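Long-range contact in pseudopilin EpsI (Vibrio vulnificus, PDB 2RET), which is a minor pseudopilin whose periplasmic domain pairs with EpsJ and which probably takes part in type II secretion of proteases and toxins: residues M19-Q24 with V68-T73. The protein carries 2 engineered substitutions. Sequence-based numbering, arbitrary orientation.
Sequences MVADNQ and VSVAAT. Engineered in segment 68-73: Thr73 (natural residue Glu).
Val20 and Ala21 of helix 8-30 rest on Val70 and Val68 of strand 63-71, part of the hydrophobic core of a pseudopilin domain, in which one long helix packs against an antiparallel four-stranded sheet. Near the contact the helix and strand axes pass 7.9 Å apart and run at 143° to each other. No hydrogen bond joins the two segments; the contact is made by valine methyls against apolar side-chain carbons and the helix backbone.

Val70 can be followed outward. Its CB points to the helix and divides into two methyls. Val70 CG1, anti to the backbone N (chi1 -178°), lies 3.8 Å from Val20 CG1. Val70 CG2, beside the backbone N, reaches the same Val20 CG1 at 3.7 Å and also touches the helix backbone, 3.7 Å from Ala21 N. Val70 CG2 thus meets both Val20 and Ala21, and the small side chain of Ala21, whose CB is 4.0 Å from Val70 CG2, permits this close approach. Val20 offers its CB and CG1, the two side chains meeting at a slant, and both valines also touch Trp49 of strand 47-56.

Val68, two residues earlier and so on the same face of the strand, also turns a methyl to the helix: Val68 CG1 lies 3.9 Å from Gln24 CB. Branching at CB suits Val68 and Val70 to an extended strand, while alanine lets the helix come close. Gln24 meets Val68 through CB; a bend at chi2 (-56°) turns the amide away, and NE2 hydrogen-bonds to Glu42. On another side of the helix, Asn23 hydrogen-bonds to Ala162, Arg163 and Thr164 of the EpsJ chain. Between strand and helix backbone, Val68 CG1 lies 3.7 Å from Ala21 O.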
loop_
_atom_site.group_PDB
_atom_site.type_symbol
_atom_site.label_atom_id
_atom_site.label_comp_id
_atom_site.label_asym_id
_atom_site.label_seq_id
_atom_site.Cartn_x
_atom_site.Cartn_y
_atom_site.Cartn_z
HETATM N N MSE A 19 -18.910 -11.292 20.734
HETATM C CA MSE A 19 -18.467 -9.995 21.178
HETATM C C MSE A 19 -17.225 -10.070 22.074
HETATM O O MSE A 19 -16.287 -9.346 21.856
HETATM C CB MSE A 19 -19.584 -9.258 21.898
HETATM C CG MSE A 19 -20.662 -8.718 20.974
HETATM SE SE MSE A 19 -21.974 -7.632 21.926
HETATM C CE MSE A 19 -20.976 -5.941 22.149
ATOM N N VAL A 20 -17.253 -10.924 23.083
ATOM C CA VAL A 20 -16.124 -11.167 23.944
ATOM C C VAL A 20 -14.878 -11.681 23.168
ATOM O O VAL A 20 -13.752 -11.267 23.453
ATOM C CB VAL A 20 -16.532 -12.164 25.084
ATOM C CG1 VAL A 20 -15.293 -12.656 25.908
ATOM C CG2 VAL A 20 -17.599 -11.518 25.987
ATOM N N ALA A 21 -15.092 -12.585 22.218
ATOM C CA ALA A 21 -14.017 -13.123 21.390
ATOM C C ALA A 21 -13.305 -11.989 20.625
ATOM O O ALA A 21 -12.097 -11.924 20.610
ATOM C CB ALA A 21 -14.552 -14.195 20.414
ATOM N N ASP A 22 -14.088 -11.105 20.024
ATOM C CA ASP A 22 -13.574 -9.927 19.352
ATOM C C ASP A 22 -12.803 -8.997 20.277
ATOM O O ASP A 22 -11.787 -8.457 19.875
ATOM C CB ASP A 22 -14.682 -9.153 18.640
ATOM C CG ASP A 22 -15.096 -9.785 17.306
ATOM O OD1 ASP A 22 -14.366 -10.682 16.786
ATOM O OD2 ASP A 22 -16.179 -9.403 16.774
ATOM N N ASN A 23 -13.303 -8.788 21.484
ATOM C CA ASN A 23 -12.636 -7.922 22.459
ATOM C C ASN A 23 -11.306 -8.502 22.873
ATOM O O ASN A 23 -10.328 -7.771 23.020
ATOM C CB ASN A 23 -13.520 -7.670 23.701
ATOM C CG ASN A 23 -14.786 -6.825 23.378
ATOM O OD1 ASN A 23 -14.849 -6.145 22.354
ATOM N ND2 ASN A 23 -15.777 -6.872 24.260
ATOM N N GLN A 24 -11.251 -9.814 23.049
ATOM C CA GLN A 24 -9.998 -10.441 23.418
ATOM C C GLN A 24 -9.006 -10.591 22.243
ATOM O O GLN A 24 -7.816 -10.494 22.491
ATOM C CB GLN A 24 -10.227 -11.737 24.179
ATOM C CG GLN A 24 -11.045 -11.533 25.463
ATOM C CD GLN A 24 -10.444 -10.524 26.395
ATOM O OE1 GLN A 24 -9.232 -10.465 26.549
ATOM N NE2 GLN A 24 -11.288 -9.710 27.030
ATOM N N VAL A 68 -8.785 -17.673 20.009
ATOM C CA VAL A 68 -9.531 -17.081 21.102
ATOM C C VAL A 68 -10.836 -17.899 21.191
ATOM O O VAL A 68 -11.594 -17.998 20.213
ATOM C CB VAL A 68 -9.874 -15.604 20.850
ATOM C CG1 VAL A 68 -10.669 -15.009 22.058
ATOM C CG2 VAL A 68 -8.590 -14.764 20.577
ATOM N N SER A 69 -11.060 -18.516 22.347
ATOM C CA SER A 69 -12.272 -19.285 22.604
ATOM C C SER A 69 -12.970 -18.703 23.828
ATOM O O SER A 69 -12.311 -18.218 24.732
ATOM C CB SER A 69 -11.943 -20.767 22.789
ATOM O OG SER A 69 -11.005 -20.948 23.810
ATOM N N VAL A 70 -14.301 -18.717 23.813
ATOM C CA VAL A 70 -15.161 -18.154 24.867
ATOM C C VAL A 70 -16.226 -19.206 25.231
ATOM O O VAL A 70 -16.861 -19.829 24.378
ATOM C CB VAL A 70 -15.773 -16.775 24.473
ATOM C CG1 VAL A 70 -16.642 -16.174 25.615
ATOM C CG2 VAL A 70 -14.664 -15.765 24.064
ATOM N N ALA A 71 -16.351 -19.414 26.534
ATOM C CA ALA A 71 -17.178 -20.454 27.134
ATOM C C ALA A 71 -17.967 -19.860 28.317
ATOM O O ALA A 71 -17.611 -18.795 28.873
ATOM C CB ALA A 71 -16.296 -21.637 27.577
ATOM N N ALA A 72 -19.037 -20.572 28.695
ATOM C CA ALA A 72 -19.918 -20.185 29.789
ATOM C C ALA A 72 -19.404 -20.564 31.211
ATOM O O ALA A 72 -19.867 -20.032 32.236
ATOM C CB ALA A 72 -21.287 -20.775 29.504
ATOM N N THR A 73 -18.421 -21.461 31.272
ATOM C CA THR A 73 -17.718 -21.785 32.524
ATOM C C THR A 73 -16.249 -22.084 32.260
ATOM O O THR A 73 -15.841 -22.172 31.119
ATOM C CB THR A 73 -18.279 -23.043 33.251
ATOM O OG1 THR A 73 -17.786 -24.211 32.589
ATOM C CG2 THR A 73 -19.817 -23.053 33.308
#